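Long-range contacts in conserved hypothetical protein NMB0706 (Neisseria meningitidis, PDB 1RV9), which is of unknown function but belongs to the multi-copper polyphenol oxidoreductase laccase family, built as an alpha-beta-beta-alpha sandwich: residues N27-T33 against A249-D255; H82-V86 against G143-T149; A110-M114 against V131-H135. All blocks are in the same frame, centred on the assembly; numbering follows the deposited sequence.

Contact 1 (N27-T33 against A249-D255); sequences NVKTLIT and ASLIWLD
Lys29 and Trp253 face each other as a hydrogen-bonded pair of two antiparallel strands, 28-33 and 249-254, whose N-to-C directions differ by 168°. Lys29 N donates to Trp253 O over 2.8 Å, and the return bond runs from Trp253 N to Lys29 O. Leu31 and Leu251 repeat this double link. At the two ends single backbone bonds continue the pairing, from Asp255 N to Asn27 O and from Thr33 N to Ala249 O.

The Thr33 end has a side-chain bond as well. With chi1 at 74°, OG1 sits between the backbone N and the carbonyl carbon, where it accepts a hydrogen bond from Ala249 N at 2.8 Å. A water donates to both Thr33 O and Ala249 O, bridging the carbonyls.

On the face that carries Lys29, Leu31, Leu251 and Trp253, the indole is the flat surface the others pack on. Lys29 CB lies over one of its faces, 3.6 Å from the centroid of the five-membered ring and 24° off the normal, a CH-pi contact. Leu31 CB instead meets the ring at its edge, 3.8 Å from Trp253 CZ3. Val71 of helix 57-71 packs against Leu31, Leu251 and Trp253.

The other face carries smaller, mostly aliphatic residues, with Thr30 and Ser250 among them. Val28 CG1 touches Ile252 CD1 at 3.8 Å, Thr30 CG2 lies the same distance from Ile252 CG1, and Ile32 CD1 comes 3.5 Å from Ser250 OG. Strand 119-125 covers this side through Cys124, Leu122 and Pro120, while Thr30 OG1 is hydrogen-bonded to Ala20 N.

One face against a helix and the other against a second sheet defines a layer of an alpha-beta-beta-alpha sandwich; here the pair brings a strand from near the N-terminus beside the last strand.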
loop_
_atom_site.group_PDB
_atom_site.type_symbol
_atom_site.label_atom_id
_atom_site.label_comp_id
_atom_site.label_asym_id
_atom_site.label_seq_id
_atom_site.Cartn_x
_atom_site.Cartn_y
_atom_site.Cartn_z
ATOM N N ASN A 27 -6.653 -19.329 1.794
ATOM C CA ASN A 27 -6.061 -19.028 3.091
ATOM C C ASN A 27 -5.342 -17.686 3.110
ATOM O O ASN A 27 -4.682 -17.339 4.091
ATOM C CB ASN A 27 -5.117 -20.151 3.517
ATOM C CG ASN A 27 -3.917 -20.276 2.615
ATOM O OD1 ASN A 27 -4.006 -20.065 1.403
ATOM N ND2 ASN A 27 -2.780 -20.640 3.200
ATOM N N VAL A 28 -5.459 -16.937 2.017
ATOM C CA VAL A 28 -4.856 -15.614 1.944
ATOM C C VAL A 28 -5.998 -14.621 2.072
ATOM O O VAL A 28 -6.853 -14.518 1.189
ATOM C CB VAL A 28 -4.104 -15.386 0.618
ATOM C CG1 VAL A 28 -3.690 -13.919 0.497
ATOM C CG2 VAL A 28 -2.867 -16.268 0.577
ATOM N N LYS A 29 -6.015 -13.909 3.192
ATOM C CA LYS A 29 -7.054 -12.936 3.471
ATOM C C LYS A 29 -6.532 -11.520 3.328
ATOM O O LYS A 29 -5.363 -11.248 3.611
ATOM C CB LYS A 29 -7.580 -13.131 4.892
ATOM C CG LYS A 29 -8.076 -14.536 5.188
ATOM C CD LYS A 29 -9.233 -14.903 4.288
ATOM C CE LYS A 29 -9.793 -16.265 4.652
ATOM N NZ LYS A 29 -10.959 -16.608 3.799
ATOM N N THR A 30 -7.405 -10.620 2.890
ATOM C CA THR A 30 -7.034 -9.223 2.740
ATOM C C THR A 30 -8.126 -8.313 3.282
ATOM O O THR A 30 -9.297 -8.688 3.361
ATOM C CB THR A 30 -6.788 -8.827 1.260
ATOM O OG1 THR A 30 -7.982 -9.042 0.495
ATOM C CG2 THR A 30 -5.648 -9.631 0.670
ATOM N N LEU A 31 -7.724 -7.113 3.666
ATOM C CA LEU A 31 -8.667 -6.128 4.157
ATOM C C LEU A 31 -8.173 -4.790 3.643
ATOM O O LEU A 31 -7.078 -4.345 3.996
ATOM C CB LEU A 31 -8.720 -6.115 5.688
ATOM C CG LEU A 31 -9.824 -5.226 6.274
ATOM C CD1 LEU A 31 -11.177 -5.855 5.983
ATOM C CD2 LEU A 31 -9.632 -5.066 7.776
ATOM N N ILE A 32 -8.967 -4.176 2.776
ATOM C CA ILE A 32 -8.649 -2.874 2.210
ATOM C C ILE A 32 -9.633 -1.942 2.896
ATOM O O ILE A 32 -10.802 -1.892 2.524
ATOM C CB ILE A 32 -8.893 -2.856 0.687
ATOM C CG1 ILE A 32 -8.046 -3.943 0.012
ATOM C CG2 ILE A 32 -8.576 -1.476 0.117
ATOM C CD1 ILE A 32 -6.551 -3.796 0.230
ATOM N N THR A 33 -9.176 -1.217 3.911
ATOM C CA THR A 33 -10.083 -0.337 4.632
ATOM C C THR A 33 -10.417 0.932 3.865
ATOM O O THR A 33 -9.682 1.353 2.968
ATOM C CB THR A 33 -9.520 0.053 6.023
ATOM O OG1 THR A 33 -8.459 1.003 5.873
ATOM C CG2 THR A 33 -8.984 -1.180 6.742
ATOM N N ALA A 249 -5.791 1.613 5.335
ATOM C CA ALA A 249 -4.716 0.635 5.267
ATOM C C ALA A 249 -5.069 -0.550 4.404
ATOM O O ALA A 249 -6.239 -0.838 4.169
ATOM C CB ALA A 249 -4.364 0.158 6.658
ATOM N N SER A 250 -4.033 -1.216 3.913
ATOM C CA SER A 250 -4.204 -2.414 3.112
ATOM C C SER A 250 -3.501 -3.491 3.913
ATOM O O SER A 250 -2.295 -3.394 4.188
ATOM C CB SER A 250 -3.572 -2.236 1.733
ATOM O OG SER A 250 -4.274 -1.238 1.013
ATOM N N LEU A 251 -4.273 -4.499 4.311
ATOM C CA LEU A 251 -3.769 -5.591 5.133
ATOM C C LEU A 251 -3.887 -6.933 4.443
ATOM O O LEU A 251 -4.780 -7.152 3.625
ATOM C CB LEU A 251 -4.541 -5.658 6.458
ATOM C CG LEU A 251 -4.579 -4.423 7.358
ATOM C CD1 LEU A 251 -5.564 -3.405 6.802
ATOM C CD2 LEU A 251 -5.002 -4.848 8.760
ATOM N N ILE A 252 -2.981 -7.833 4.797
ATOM C CA ILE A 252 -2.990 -9.174 4.239
ATOM C C ILE A 252 -2.448 -10.143 5.279
ATOM O O ILE A 252 -1.538 -9.818 6.043
ATOM C CB ILE A 252 -2.151 -9.243 2.931
ATOM C CG1 ILE A 252 -2.300 -10.623 2.289
ATOM C CG2 ILE A 252 -0.683 -8.937 3.220
ATOM C CD1 ILE A 252 -1.757 -10.680 0.874
ATOM N N TRP A 253 -3.038 -11.330 5.334
ATOM C CA TRP A 253 -2.580 -12.329 6.279
ATOM C C TRP A 253 -2.944 -13.724 5.823
ATOM O O TRP A 253 -3.765 -13.901 4.921
ATOM C CB TRP A 253 -3.163 -12.060 7.675
ATOM C CG TRP A 253 -4.668 -12.179 7.798
ATOM C CD1 TRP A 253 -5.375 -13.254 8.261
ATOM C CD2 TRP A 253 -5.632 -11.162 7.502
ATOM N NE1 TRP A 253 -6.722 -12.966 8.277
ATOM C CE2 TRP A 253 -6.907 -11.690 7.813
ATOM C CE3 TRP A 253 -5.544 -9.858 6.999
ATOM C CZ2 TRP A 253 -8.084 -10.950 7.646
ATOM C CZ3 TRP A 253 -6.715 -9.122 6.831
ATOM C CH2 TRP A 253 -7.970 -9.675 7.152
ATOM N N LEU A 254 -2.287 -14.702 6.431
ATOM C CA LEU A 254 -2.542 -16.104 6.145
ATOM C C LEU A 254 -3.490 -16.597 7.226
ATOM O O LEU A 254 -3.310 -16.304 8.409
ATOM C CB LEU A 254 -1.242 -16.908 6.198
ATOM C CG LEU A 254 -0.239 -16.634 5.082
ATOM C CD1 LEU A 254 1.120 -17.202 5.466
ATOM C CD2 LEU A 254 -0.748 -17.253 3.776
ATOM N N ASP A 255 -4.516 -17.325 6.808
ATOM C CA ASP A 255 -5.495 -17.878 7.729
ATOM C C ASP A 255 -5.741 -19.308 7.285
ATOM O O ASP A 255 -6.699 -19.592 6.566
ATOM C CB ASP A 255 -6.793 -17.070 7.685
ATOM C CG ASP A 255 -7.924 -17.741 8.439
ATOM O OD1 ASP A 255 -7.641 -18.423 9.444
ATOM O OD2 ASP A 255 -9.095 -17.577 8.035
HETATM O O HOH W 1 -7.162 0.921 1.833
#

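Contact 2 (H82-V86 against G143-T149); sequences HSTVV and GGVLQNT. With SO4 (sulfate ion), chain B.
Thr84 has chi1 at 61°, which puts CG2 anti to its carbonyl carbon and sets that methyl against the backbone of Gly143, 3.5 Å from its C atom. Asn148, with CG beside its own backbone N (chi1 -67°), extends its amide across to the same threonine. There ND2 donates to Thr84 O at 2.9 Å along an almost straight N-H...O path of 169°. The acceptor lies close to the amide plane, while the donor is tilted from the carbonyl plane.

Van der Waals contact fills in beside this bond. Val145 CB lies 3.9 Å from Thr84 CA, and Val86 CG2 fits between Asn148 CB at 3.8 Å and Thr149 OG1 at 3.7 Å. Thr149 OG1 donates to Val145 O, 2.8 Å away, which Thr149 N reaches from the opposite face of the carbonyl plane. Gly144, at positive phi, closes helix 138-143 with a Schellman motif and N-caps helix 145-153.

Ser83 OG accepts from Val85 N at 3.1 Å, an ST turn, and is also hydrogen-bonded to Asp100 OD2. His82 takes no part in the helix contact; its NE2 donates to sulfate O4 over 2.6 Å, and His52 NE2 and Arg247 NH2 also hydrogen-bond to this ion, probably from the crystallisation liquor. Between the two segments one directional bond plus methyl packing holds the loop, while the sulfate is consistent with an anion-accepting pocket.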
loop_
_atom_site.group_PDB
_atom_site.type_symbol
_atom_site.label_atom_id
_atom_site.label_comp_id
_atom_site.label_asym_id
_atom_site.label_seq_id
_atom_site.Cartn_x
_atom_site.Cartn_y
_atom_site.Cartn_z
ATOM N N HIS A 82 9.129 6.117 3.969
ATOM C CA HIS A 82 9.363 6.143 2.529
ATOM C C HIS A 82 10.708 5.549 2.130
ATOM O O HIS A 82 11.367 6.013 1.194
ATOM C CB HIS A 82 9.216 7.578 2.020
ATOM C CG HIS A 82 7.809 8.083 2.083
ATOM N ND1 HIS A 82 6.918 7.934 1.043
ATOM C CD2 HIS A 82 7.118 8.681 3.085
ATOM C CE1 HIS A 82 5.740 8.419 1.398
ATOM N NE2 HIS A 82 5.836 8.877 2.634
ATOM N N SER A 83 11.092 4.506 2.857
ATOM C CA SER A 83 12.331 3.779 2.629
ATOM C C SER A 83 12.013 2.570 1.762
ATOM O O SER A 83 10.888 2.404 1.282
ATOM C CB SER A 83 12.900 3.274 3.957
ATOM O OG SER A 83 12.119 2.189 4.451
ATOM N N THR A 84 13.011 1.720 1.574
ATOM C CA THR A 84 12.843 0.494 0.802
ATOM C C THR A 84 13.105 -0.672 1.752
ATOM O O THR A 84 13.363 -1.796 1.323
ATOM C CB THR A 84 13.845 0.421 -0.369
ATOM O OG1 THR A 84 15.184 0.442 0.145
ATOM C CG2 THR A 84 13.644 1.597 -1.317
ATOM N N VAL A 85 13.020 -0.392 3.050
ATOM C CA VAL A 85 13.274 -1.395 4.080
ATOM C C VAL A 85 12.101 -2.332 4.335
ATOM O O VAL A 85 10.968 -1.894 4.549
ATOM C CB VAL A 85 13.679 -0.718 5.412
ATOM C CG1 VAL A 85 13.954 -1.765 6.489
ATOM C CG2 VAL A 85 14.913 0.140 5.189
ATOM N N VAL A 86 12.403 -3.627 4.316
ATOM C CA VAL A 86 11.418 -4.681 4.537
ATOM C C VAL A 86 11.750 -5.402 5.839
ATOM O O VAL A 86 12.914 -5.708 6.106
ATOM C CB VAL A 86 11.461 -5.724 3.396
ATOM C CG1 VAL A 86 10.350 -6.748 3.582
ATOM C CG2 VAL A 86 11.354 -5.033 2.048
ATOM N N GLY A 143 12.797 3.677 -5.560
ATOM C CA GLY A 143 13.938 3.179 -4.807
ATOM C C GLY A 143 14.100 1.670 -4.762
ATOM O O GLY A 143 15.181 1.176 -4.419
ATOM N N GLY A 144 13.033 0.940 -5.080
ATOM C CA GLY A 144 13.095 -0.511 -5.092
ATOM C C GLY A 144 12.426 -1.238 -3.938
ATOM O O GLY A 144 12.803 -2.366 -3.621
ATOM N N VAL A 145 11.432 -0.621 -3.308
ATOM C CA VAL A 145 10.761 -1.283 -2.193
ATOM C C VAL A 145 10.056 -2.562 -2.646
ATOM O O VAL A 145 10.021 -3.549 -1.908
ATOM C CB VAL A 145 9.738 -0.341 -1.490
ATOM C CG1 VAL A 145 8.580 -0.029 -2.416
ATOM C CG2 VAL A 145 9.243 -0.986 -0.190
ATOM N N LEU A 146 9.515 -2.562 -3.861
ATOM C CA LEU A 146 8.826 -3.754 -4.354
ATOM C C LEU A 146 9.817 -4.889 -4.608
ATOM O O LEU A 146 9.567 -6.037 -4.228
ATOM C CB LEU A 146 8.034 -3.439 -5.627
ATOM C CG LEU A 146 6.916 -2.397 -5.470
ATOM C CD1 LEU A 146 6.062 -2.362 -6.725
ATOM C CD2 LEU A 146 6.040 -2.738 -4.269
ATOM N N GLN A 147 10.945 -4.569 -5.236
ATOM C CA GLN A 147 11.960 -5.582 -5.508
ATOM C C GLN A 147 12.473 -6.191 -4.207
ATOM O O GLN A 147 12.674 -7.403 -4.124
ATOM C CB GLN A 147 13.134 -4.990 -6.301
ATOM C CG GLN A 147 12.778 -4.504 -7.703
ATOM C CD GLN A 147 12.405 -3.035 -7.740
ATOM O OE1 GLN A 147 11.571 -2.573 -6.960
ATOM N NE2 GLN A 147 13.017 -2.293 -8.657
ATOM N N ASN A 148 12.679 -5.360 -3.187
ATOM C CA ASN A 148 13.165 -5.861 -1.903
ATOM C C ASN A 148 12.118 -6.732 -1.212
ATOM O O ASN A 148 12.456 -7.704 -0.533
ATOM C CB ASN A 148 13.559 -4.705 -0.977
ATOM C CG ASN A 148 14.759 -3.937 -1.486
ATOM O OD1 ASN A 148 15.505 -4.426 -2.336
ATOM N ND2 ASN A 148 14.962 -2.736 -0.959
ATOM N N THR A 149 10.847 -6.384 -1.379
ATOM C CA THR A 149 9.776 -7.164 -0.768
ATOM C C THR A 149 9.711 -8.539 -1.425
ATOM O O THR A 149 9.629 -9.564 -0.750
ATOM C CB THR A 149 8.424 -6.450 -0.920
ATOM O OG1 THR A 149 8.486 -5.185 -0.249
ATOM C CG2 THR A 149 7.297 -7.294 -0.312
HETATM S S SO4 B . 3.169 10.364 4.917
HETATM O O1 SO4 B . 4.095 11.307 5.577
HETATM O O2 SO4 B . 2.166 9.895 5.893
HETATM O O3 SO4 B . 2.488 11.044 3.804
HETATM O O4 SO4 B . 3.925 9.207 4.407
#

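Contact 3 (A110-M114 against V131-H135); sequences ACAVM and VAAAH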
loop_
_atom_site.group_PDB
_atom_site.type_symbol
_atom_site.label_atom_id
_atom_site.label_comp_id
_atom_site.label_asym_id
_atom_site.label_seq_id
_atom_site.Cartn_x
_atom_site.Cartn_y
_atom_site.Cartn_z
ATOM N N ALA A 110 -0.797 -9.856 10.848
ATOM C CA ALA A 110 -1.225 -9.308 9.569
ATOM C C ALA A 110 -0.232 -8.245 9.117
ATOM O O ALA A 110 0.217 -7.415 9.918
ATOM C CB ALA A 110 -2.620 -8.691 9.698
ATOM N N CYS A 111 0.133 -8.290 7.837
ATOM C CA CYS A 111 1.036 -7.301 7.263
ATOM C C CYS A 111 0.149 -6.132 6.879
ATOM O O CYS A 111 -0.979 -6.334 6.423
ATOM C CB CYS A 111 1.716 -7.839 6.008
ATOM S SG CYS A 111 2.767 -9.270 6.286
ATOM N N ALA A 112 0.646 -4.912 7.048
ATOM C CA ALA A 112 -0.164 -3.753 6.726
ATOM C C ALA A 112 0.640 -2.519 6.375
ATOM O O ALA A 112 1.742 -2.309 6.881
ATOM C CB ALA A 112 -1.083 -3.431 7.902
ATOM N N VAL A 113 0.079 -1.719 5.476
ATOM C CA VAL A 113 0.672 -0.448 5.090
ATOM C C VAL A 113 -0.460 0.576 5.097
ATOM O O VAL A 113 -1.602 0.262 4.739
ATOM C CB VAL A 113 1.359 -0.503 3.700
ATOM C CG1 VAL A 113 2.588 -1.394 3.780
ATOM C CG2 VAL A 113 0.398 -1.005 2.645
ATOM N N MET A 114 -0.144 1.790 5.534
ATOM C CA MET A 114 -1.117 2.876 5.634
ATOM C C MET A 114 -0.879 3.898 4.536
ATOM O O MET A 114 0.262 4.268 4.273
ATOM C CB MET A 114 -0.985 3.551 6.998
ATOM C CG MET A 114 -1.246 2.621 8.164
ATOM S SD MET A 114 -0.778 3.389 9.721
ATOM C CE MET A 114 0.952 2.986 9.776
ATOM N N VAL A 131 2.919 -14.039 2.448
ATOM C CA VAL A 131 2.234 -12.799 2.098
ATOM C C VAL A 131 3.131 -11.615 2.438
ATOM O O VAL A 131 4.146 -11.768 3.125
ATOM C CB VAL A 131 0.896 -12.632 2.867
ATOM C CG1 VAL A 131 -0.056 -13.752 2.502
ATOM C CG2 VAL A 131 1.151 -12.608 4.368
ATOM N N ALA A 132 2.767 -10.441 1.939
ATOM C CA ALA A 132 3.531 -9.229 2.204
ATOM C C ALA A 132 2.735 -7.993 1.823
ATOM O O ALA A 132 1.820 -8.057 1.006
ATOM C CB ALA A 132 4.850 -9.250 1.426
ATOM N N ALA A 133 3.098 -6.868 2.429
ATOM C CA ALA A 133 2.464 -5.589 2.148
ATOM C C ALA A 133 3.588 -4.571 2.013
ATOM O O ALA A 133 4.498 -4.541 2.841
ATOM C CB ALA A 133 1.532 -5.193 3.290
ATOM N N ALA A 134 3.533 -3.752 0.966
ATOM C CA ALA A 134 4.555 -2.742 0.738
ATOM C C ALA A 134 3.950 -1.360 0.519
ATOM O O ALA A 134 2.924 -1.211 -0.149
ATOM C CB ALA A 134 5.414 -3.127 -0.468
ATOM N N HIS A 135 4.601 -0.358 1.104
ATOM C CA HIS A 135 4.194 1.039 0.993
ATOM C C HIS A 135 5.001 1.623 -0.159
ATOM O O HIS A 135 6.214 1.830 -0.041
ATOM C CB HIS A 135 4.523 1.771 2.295
ATOM C CG HIS A 135 4.334 3.255 2.225
ATOM N ND1 HIS A 135 5.276 4.142 2.699
ATOM C CD2 HIS A 135 3.303 4.007 1.771
ATOM C CE1 HIS A 135 4.836 5.378 2.539
ATOM N NE2 HIS A 135 3.640 5.324 1.979
#
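Cys111 and Val113 point from strand 110-114 onto strand 131-135 across the interior of a beta sandwich, the central two layers of the alpha-beta-beta-alpha fold. The strands belong to different sheets: no hydrogen bond joins them, although they run nearly parallel, 13° apart, with axes approaching to 5.8 Å. The close approach is consistent with the small Ala133 facing strand 110-114.

The shapes interlock as bumps of unequal height. Ala133 CB is the low bump on strand 131-135. It rises between Cys111 and Val113, meeting Cys111 CB at 3.8 Å and Val113 CG1 at 4.0 Å, and its methyl also lies near the backbone N of Ala112. In return Val113 is the tall bump of strand 110-114. Its CG1, held beside its own backbone N by chi1 of -68°, drops into the shallow hollow over the Ala134-His135 peptide, where it is 3.5 Å from both Ala134 C and His135 N. The hollow is bounded by Ala133 CB on one side and by His135 CB on the other.

At the opposite end the fit is looser. Cys111 SG lies over Ala132 CA and beside Val131 CG2, each 4.2 Å away, while Ile252 of the neighbouring strand touches both Cys111 and Val131 and so widens the same apolar layer.

Ala112, on the outer face of its strand, packs on Leu251. Ala132 and Ala134 also face outward, toward Thr149 of helix 145-153. His135 marks the edge of the contact: its ND1 is hydrogen-bonded to Asp100 OD1, and its CD2 lies 3.9 Å from Met114 O.

In the fold
Contact 3 sits between the other two. Strand 248-254 of contact 1 is the sheet neighbour of strand 110-115, with probable hydrogen bonds from Cys111 N to Ile252 O (2.9 Å) and from Ser250 N to Val113 O (3.0 Å); the centres of contacts 1 and 3 are 9 Å apart. The helix of contact 2 packs on the second sheet, Thr149 CG2 reaching Ala132 CB at 3.6 Å. Contacts 1 and 2 do not touch, their centres lying about 20 Å apart. A possible site lies where contacts 2 and 3 converge: His82 and His135 meet edge-to-face, the latter's side chain about 4 Å from the sulfate, and His135, Cys118 and Asp100 fit an unconfirmed Cys-His-Asp triad.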